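Local coordinates for GGDEF and EAL domain-containing protein (Vibrio cholerae O1 str. 2010EL-1786, PDB 6PWK) that binds the second messenger c-di-GMP through its GGDEF and EAL domains and probably acts as a receptor controlling large adhesins and biofilm formation, at residues 49-54 against 94-99; 202-207 against 217-222. All blocks are in the same frame, centred on the assembly; numbering follows the deposited sequence.

Contact 1 (49-54 against 94-99). With C2E (9,9'-[(2R,3R,3aS,5S,7aR,9R,10R,10aS,12S,14aR)-3,5,10,12-tetrahydroxy-5,12-dioxidooctahydro-2H,7H-difuro[3,2-d:3',2'-j][1,3,7,9,2,8]tetraoxadiphosphacyclododecine-2,9-diyl]bis(2-amino-1,9-dihydro-6H-purin-6-one)), chain D.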
# COMPACT_ATOMS: atom_id res chain seq x y z
N ILE A 49 7.37 4.84 23.84
CA ILE A 49 6.62 4.92 22.59
C ILE A 49 5.42 3.98 22.69
O ILE A 49 5.55 2.84 23.15
CB ILE A 49 7.49 4.57 21.36
CG1 ILE A 49 6.70 4.77 20.07
CG2 ILE A 49 8.04 3.15 21.45
CD1 ILE A 49 7.51 4.53 18.82
N LEU A 50 4.25 4.47 22.28
CA LEU A 50 3.02 3.70 22.31
C LEU A 50 2.45 3.65 20.90
O LEU A 50 2.21 4.70 20.29
CB LEU A 50 2.01 4.33 23.27
CG LEU A 50 0.59 3.75 23.23
CD1 LEU A 50 0.58 2.34 23.80
CD2 LEU A 50 -0.39 4.65 23.97
N GLN A 51 2.23 2.45 20.38
CA GLN A 51 1.67 2.26 19.05
C GLN A 51 0.24 1.74 19.15
O GLN A 51 -0.01 0.73 19.82
CB GLN A 51 2.51 1.30 18.22
CG GLN A 51 1.87 0.97 16.88
CD GLN A 51 2.76 0.13 15.99
OE1 GLN A 51 3.91 -0.15 16.33
NE2 GLN A 51 2.23 -0.28 14.85
N ALA A 52 -0.68 2.43 18.48
CA ALA A 52 -2.09 2.05 18.48
C ALA A 52 -2.42 1.41 17.14
O ALA A 52 -2.89 2.06 16.20
CB ALA A 52 -2.97 3.27 18.76
N GLU A 53 -2.15 0.11 17.05
CA GLU A 53 -2.47 -0.63 15.83
C GLU A 53 -3.97 -0.74 15.62
O GLU A 53 -4.43 -0.82 14.48
CB GLU A 53 -1.83 -2.02 15.88
CG GLU A 53 -2.09 -2.90 14.66
CD GLU A 53 -1.26 -2.51 13.44
OE1 GLU A 53 -0.58 -1.47 13.48
OE2 GLU A 53 -1.28 -3.27 12.45
N PHE A 54 -4.75 -0.72 16.71
CA PHE A 54 -6.20 -0.81 16.57
C PHE A 54 -6.78 0.44 15.89
O PHE A 54 -7.84 0.36 15.26
CB PHE A 54 -6.85 -1.03 17.93
CG PHE A 54 -6.77 0.15 18.86
CD1 PHE A 54 -5.60 0.41 19.57
CD2 PHE A 54 -7.86 0.98 19.04
CE1 PHE A 54 -5.52 1.48 20.43
CE2 PHE A 54 -7.78 2.06 19.90
CZ PHE A 54 -6.61 2.31 20.60
N THR A 94 2.11 8.23 12.40
CA THR A 94 0.68 8.08 12.16
C THR A 94 0.00 7.31 13.28
O THR A 94 -1.07 7.70 13.76
CB THR A 94 0.45 7.39 10.81
OG1 THR A 94 1.15 8.10 9.78
CG2 THR A 94 -1.03 7.36 10.48
N TYR A 95 0.62 6.21 13.73
CA TYR A 95 -0.03 5.31 14.67
C TYR A 95 0.75 5.11 15.97
O TYR A 95 0.40 4.23 16.76
CB TYR A 95 -0.29 3.95 14.02
CG TYR A 95 -1.07 4.03 12.73
CD1 TYR A 95 -2.37 4.52 12.71
CD2 TYR A 95 -0.50 3.63 11.52
CE1 TYR A 95 -3.09 4.60 11.54
CE2 TYR A 95 -1.22 3.71 10.34
CZ TYR A 95 -2.51 4.19 10.35
OH TYR A 95 -3.22 4.27 9.18
N GLU A 96 1.80 5.89 16.21
CA GLU A 96 2.57 5.76 17.43
C GLU A 96 2.79 7.11 18.08
O GLU A 96 2.95 8.13 17.41
CB GLU A 96 3.92 5.06 17.18
CG GLU A 96 4.60 5.45 15.89
CD GLU A 96 5.60 4.41 15.43
OE1 GLU A 96 6.29 4.66 14.42
OE2 GLU A 96 5.70 3.35 16.07
N PHE A 97 2.78 7.11 19.42
CA PHE A 97 2.96 8.30 20.23
C PHE A 97 4.27 8.23 20.98
O PHE A 97 4.67 7.16 21.45
CB PHE A 97 1.80 8.46 21.23
CG PHE A 97 0.48 8.73 20.59
CD1 PHE A 97 0.07 10.02 20.31
CD2 PHE A 97 -0.37 7.68 20.26
CE1 PHE A 97 -1.15 10.27 19.73
CE2 PHE A 97 -1.60 7.93 19.67
CZ PHE A 97 -1.99 9.22 19.40
N GLY A 98 4.95 9.37 21.09
CA GLY A 98 6.19 9.48 21.84
C GLY A 98 5.97 10.15 23.18
O GLY A 98 5.14 11.05 23.31
N ILE A 99 6.73 9.71 24.18
CA ILE A 99 6.60 10.20 25.55
C ILE A 99 7.98 10.38 26.15
O ILE A 99 8.83 9.48 26.05
CB ILE A 99 5.75 9.24 26.41
CG1 ILE A 99 4.32 9.16 25.88
CG2 ILE A 99 5.75 9.69 27.86
CD1 ILE A 99 3.55 7.97 26.37
P1 C2E D . 15.86 3.53 10.43
O2P C2E D . 14.51 3.30 9.82
O1P C2E D . 16.76 2.58 9.70
O5' C2E D . 16.52 4.98 10.07
C5' C2E D . 17.90 5.14 10.12
C4' C2E D . 18.08 6.62 9.74
O4' C2E D . 17.59 6.82 8.54
C3' C2E D . 17.07 7.39 10.61
O3' C2E D . 17.59 7.76 11.80
C2' C2E D . 16.70 8.62 9.76
O2' C2E D . 17.53 9.80 10.14
C1' C2E D . 17.03 8.33 8.53
N9 C2E D . 15.95 8.51 7.59
C8 C2E D . 15.31 7.37 7.95
N7 C2E D . 14.19 7.30 7.18
C5 C2E D . 14.15 8.37 6.37
C6 C2E D . 13.16 8.87 5.29
O6 C2E D . 12.18 8.26 5.01
N1 C2E D . 13.41 10.09 4.57
C2 C2E D . 14.59 10.87 4.86
N2 C2E D . 14.94 12.13 4.20
N3 C2E D . 15.50 10.38 5.89
C4 C2E D . 15.25 9.11 6.63
P11 C2E D . 16.43 8.32 12.85
O21 C2E D . 15.37 9.26 12.33
O11 C2E D . 17.17 9.15 13.87
O5A C2E D . 15.94 6.97 13.67
C5A C2E D . 16.84 5.89 13.67
C4A C2E D . 16.11 4.69 14.13
O4A C2E D . 15.25 4.99 15.07
C3A C2E D . 15.20 4.10 12.84
O3A C2E D . 15.99 3.11 12.03
C2A C2E D . 14.24 3.54 13.33
O2A C2E D . 14.62 2.11 13.65
C1A C2E D . 13.93 4.38 14.68
N91 C2E D . 13.01 5.31 14.48
C81 C2E D . 13.16 6.58 14.09
N71 C2E D . 11.93 7.12 14.06
C51 C2E D . 11.05 6.19 14.42
C61 C2E D . 9.53 6.22 14.57
O61 C2E D . 8.97 7.22 14.33
N11 C2E D . 8.80 5.06 14.99
C21 C2E D . 9.50 3.84 15.28
N21 C2E D . 8.76 2.65 15.70
N31 C2E D . 10.95 3.83 15.13
C41 C2E D . 11.72 5.04 14.70

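Contact 2 (202-207 against 217-222). With MG (magnesium ion), chain E; C2E (9,9'-[(2R,3R,3aS,5S,7aR,9R,10R,10aS,12S,14aR)-3,5,10,12-tetrahydroxy-5,12-dioxidooctahydro-2H,7H-difuro[3,2-d:3',2'-j][1,3,7,9,2,8]tetraoxadiphosphacyclododecine-2,9-diyl]bis(2-amino-1,9-dihydro-6H-purin-6-one)), chain C.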
# COMPACT_ATOMS: atom_id res chain seq x y z
N PHE A 202 19.69 -23.52 12.00
CA PHE A 202 18.30 -23.95 11.99
C PHE A 202 18.05 -24.97 13.09
O PHE A 202 18.89 -25.83 13.35
CB PHE A 202 17.90 -24.53 10.63
CG PHE A 202 18.02 -23.56 9.50
CD1 PHE A 202 16.99 -22.69 9.21
CD2 PHE A 202 19.18 -23.51 8.74
CE1 PHE A 202 17.10 -21.79 8.17
CE2 PHE A 202 19.29 -22.61 7.70
CZ PHE A 202 18.25 -21.75 7.41
N ARG A 203 16.88 -24.86 13.72
CA ARG A 203 16.43 -25.78 14.75
C ARG A 203 15.12 -26.42 14.31
O ARG A 203 14.29 -25.77 13.67
CB ARG A 203 16.25 -25.07 16.09
CG ARG A 203 17.55 -24.56 16.70
CD ARG A 203 17.31 -23.53 17.79
NE ARG A 203 16.16 -23.85 18.63
CZ ARG A 203 15.12 -23.05 18.82
NH1 ARG A 203 15.08 -21.86 18.23
NH2 ARG A 203 14.12 -23.43 19.60
N TYR A 204 14.93 -27.69 14.67
CA TYR A 204 13.75 -28.45 14.28
C TYR A 204 13.07 -28.96 15.55
O TYR A 204 13.62 -29.82 16.24
CB TYR A 204 14.11 -29.61 13.36
CG TYR A 204 14.86 -29.21 12.10
CD1 TYR A 204 16.24 -29.06 12.12
CD2 TYR A 204 14.20 -29.00 10.90
CE1 TYR A 204 16.94 -28.69 10.98
CE2 TYR A 204 14.88 -28.64 9.76
CZ TYR A 204 16.25 -28.49 9.80
OH TYR A 204 16.94 -28.13 8.66
N GLN A 205 11.89 -28.43 15.85
CA GLN A 205 11.11 -28.84 17.02
C GLN A 205 9.93 -29.68 16.56
O GLN A 205 9.11 -29.21 15.75
CB GLN A 205 10.63 -27.62 17.81
CG GLN A 205 10.07 -27.98 19.18
CD GLN A 205 9.58 -26.76 19.95
OE1 GLN A 205 8.87 -25.92 19.40
NE2 GLN A 205 9.96 -26.67 21.21
N ALA A 206 9.84 -30.90 17.07
CA ALA A 206 8.82 -31.83 16.62
C ALA A 206 7.50 -31.60 17.34
O ALA A 206 7.47 -31.41 18.56
CB ALA A 206 9.29 -33.27 16.83
N ALA A 207 6.41 -31.62 16.57
CA ALA A 207 5.06 -31.59 17.12
C ALA A 207 4.54 -33.03 17.13
O ALA A 207 4.26 -33.60 16.08
CB ALA A 207 4.16 -30.68 16.28
N ARG A 217 7.89 -31.13 11.99
CA ARG A 217 8.95 -30.43 12.71
C ARG A 217 8.96 -28.98 12.26
O ARG A 217 9.21 -28.70 11.08
CB ARG A 217 10.31 -31.08 12.48
CG ARG A 217 10.62 -32.24 13.40
CD ARG A 217 11.97 -32.86 13.08
NE ARG A 217 11.82 -34.22 12.59
CZ ARG A 217 11.77 -35.29 13.37
NH1 ARG A 217 11.85 -35.16 14.69
NH2 ARG A 217 11.63 -36.50 12.84
N GLU A 218 8.69 -28.06 13.19
CA GLU A 218 8.73 -26.64 12.87
C GLU A 218 10.17 -26.15 12.80
O GLU A 218 11.00 -26.52 13.63
CB GLU A 218 7.95 -25.84 13.92
CG GLU A 218 7.91 -24.34 13.63
CD GLU A 218 6.99 -23.59 14.57
OE1 GLU A 218 6.48 -24.21 15.52
OE2 GLU A 218 6.78 -22.38 14.35
N VAL A 219 10.45 -25.32 11.80
CA VAL A 219 11.79 -24.81 11.55
C VAL A 219 11.92 -23.43 12.17
O VAL A 219 11.09 -22.55 11.93
CB VAL A 219 12.09 -24.77 10.04
CG1 VAL A 219 13.45 -24.14 9.79
CG2 VAL A 219 12.02 -26.17 9.45
N PHE A 220 12.96 -23.24 12.98
CA PHE A 220 13.28 -21.95 13.58
C PHE A 220 14.61 -21.47 13.02
O PHE A 220 15.59 -22.22 13.01
CB PHE A 220 13.35 -22.05 15.10
CG PHE A 220 12.04 -22.40 15.74
CD1 PHE A 220 10.86 -21.82 15.29
CD2 PHE A 220 11.98 -23.32 16.77
CE1 PHE A 220 9.66 -22.14 15.86
CE2 PHE A 220 10.77 -23.65 17.35
CZ PHE A 220 9.61 -23.06 16.90
N SER A 221 14.64 -20.22 12.55
CA SER A 221 15.82 -19.66 11.91
C SER A 221 16.54 -18.71 12.85
O SER A 221 15.92 -17.93 13.58
CB SER A 221 15.44 -18.93 10.62
OG SER A 221 14.83 -19.81 9.69
N ALA A 222 17.87 -18.79 12.83
CA ALA A 222 18.73 -17.87 13.55
C ALA A 222 20.04 -17.75 12.79
O ALA A 222 20.34 -18.55 11.91
CB ALA A 222 18.99 -18.33 14.99
MG MG E . 5.09 -20.83 14.31
P1 C2E C . 6.83 -18.99 16.85
O2P C2E C . 6.04 -19.45 15.66
O1P C2E C . 5.84 -18.94 17.98
O5' C2E C . 7.94 -20.10 17.31
C5' C2E C . 7.94 -20.51 18.64
C4' C2E C . 9.01 -19.66 19.37
O4' C2E C . 9.00 -19.91 20.65
C3' C2E C . 10.43 -20.07 18.93
O3' C2E C . 11.27 -19.11 19.36
C2' C2E C . 10.65 -21.32 19.81
O2' C2E C . 12.10 -21.65 19.88
C1' C2E C . 10.30 -20.82 20.96
N9 C2E C . 9.88 -21.67 22.05
C8 C2E C . 9.67 -22.82 21.35
N7 C2E C . 9.24 -23.74 22.25
C5 C2E C . 9.18 -23.18 23.45
C6 C2E C . 8.78 -23.68 24.85
O6 C2E C . 8.43 -24.79 25.04
N1 C2E C . 8.82 -22.78 25.96
C2 C2E C . 9.24 -21.41 25.81
N2 C2E C . 9.30 -20.45 26.90
N3 C2E C . 9.61 -20.97 24.47
C4 C2E C . 9.57 -21.90 23.31
P11 C2E C . 12.26 -18.54 18.16
O21 C2E C . 13.31 -19.48 17.61
O11 C2E C . 13.03 -17.39 18.75
O5A C2E C . 11.16 -17.95 17.07
C5A C2E C . 10.58 -16.75 17.51
C4A C2E C . 9.69 -16.21 16.46
O4A C2E C . 10.41 -15.82 15.44
C3A C2E C . 8.65 -17.41 15.90
O3A C2E C . 7.39 -17.43 16.72
C2A C2E C . 8.39 -17.11 14.74
O2A C2E C . 7.19 -16.20 14.70
C1A C2E C . 9.72 -16.33 14.20
N91 C2E C . 10.48 -17.16 13.52
C81 C2E C . 11.37 -18.07 13.96
N71 C2E C . 11.89 -18.64 12.87
C51 C2E C . 11.34 -18.09 11.79
C61 C2E C . 11.53 -18.34 10.30
O61 C2E C . 12.31 -19.16 9.96
N11 C2E C . 10.79 -17.59 9.33
C21 C2E C . 9.85 -16.60 9.75
N21 C2E C . 9.10 -15.84 8.76
N31 C2E C . 9.67 -16.37 11.19
C41 C2E C . 10.45 -17.15 12.20

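Contact 1 (49-54 against 94-99)
Ile49 and Glu96 meet on the face of the sheet that also carries Gln51, with Ile49 CD1 3.5 Å from Glu96 OE2. Ile49 is fully extended, its CG1 trans to the backbone N (chi1 -176°), and this brings the CD1 tip obliquely across to the carboxylate and toward the guanine's N21. In Glu96, CG sits between N and the carbonyl carbon (chi1 38°), and the rest of the chain runs straight out to the base. There OE1 accepts from c-di-GMP N11 at 2.6 Å and OE2 from N21 at 3.2 Å, the two-pronged grip a carboxylate suits on the N-H edge of guanine. Gln51, also extended, crosses Glu96 with its amide plane 72° from the carboxylate; Gln51 OE1 takes its hydrogen bond from Lys163, while Gln51 NE2 makes a weak one to Glu53 OE1.

Beneath this face, Leu50 and Phe97 form a hydrogen-bonded antiparallel pair (Leu50 N to Phe97 O 2.8 Å, Phe97 N to Leu50 O 2.6 Å). Their side chains turn to the opposite face, where apolar Phe97 packs on Leu74 of helix 53-80 and Leu50 on Ile116. Ala52, at the N-cap position though its methyl cannot cap, gives its N to Tyr95 O at 2.7 Å, while the methyl packs on Leu74.

Ser-Thr-Tyr-Glu-Phe stands where GGDEF is expected; Glu96 pairing with guanine N-H groups is consistent with a degenerate domain that binds c-di-GMP rather than making it.

Contact 2 (202-207 against 217-222)
Arg203 and Phe220 form an antiparallel hydrogen-bonded pair, linked by Arg203 N to Phe220 O (3.0 Å) and by the return bond; Gln205 and Glu218 repeat the pattern two residues on.

Apolar contacts dominate the face of Phe202, Tyr204 and Val219, where branched Val219 serves both aromatic neighbours, presenting CG1 to the Phe202 ring and CG2 to Tyr204 CE2, the latter at 3.8 Å. The aliphatic part of Arg217 lies against small Ala206, while its guanidinium reaches Asp267. On this face too, Ser221 reads one guanine: OG donates to O61 at 2.6 Å and the backbone N to N71.

These strands make the hairpin at the start of the EAL barrel, and Glu-Val-Phe at 218-220 stands at the position of the EAL signature.

The face of Arg203, Gln205, Glu218 and Phe220 turns to the ligand. Arg203 bends at chi3 (39°), which sets one face of the guanidinium against Phe220 CD2, the planes 29° apart; NH2 reaches c-di-GMP O2' at 2.7 Å and NH1 the phosphate oxygen O21. Phe220 offers a flat ring face to the ribose. Gln205 gives NE2 to the other guanine's N7, and its OE1 accepts from Gln410. Extended Glu218 (chi1 -178°) sends OE2 to the magnesium at 2.3 Å, joined there by Asn272, Glu304 and Asp334, while OE1 accepts from Gln410 and pairs with Lys355.

Overall arrangement
Contact 1 and contact 2 are each an antiparallel strand pair that holds c-di-GMP, but they belong to different domains and grip separate ligand molecules. Their centres lie 33 Å apart and their nearest atoms about 21 Å, on opposite sides of the chain's centre, so neither touches the other. Along the chain 49-54 and 94-99 close before 202-207 and 217-222 open. The chemistry differs too: contact 1 reads one guanine edge with a carboxylate, and its ligand also bonds to Asp68 of the second subunit, whereas contact 2 grips ribose, phosphate and both bases, with magnesium bridging Glu218 to the phosphate.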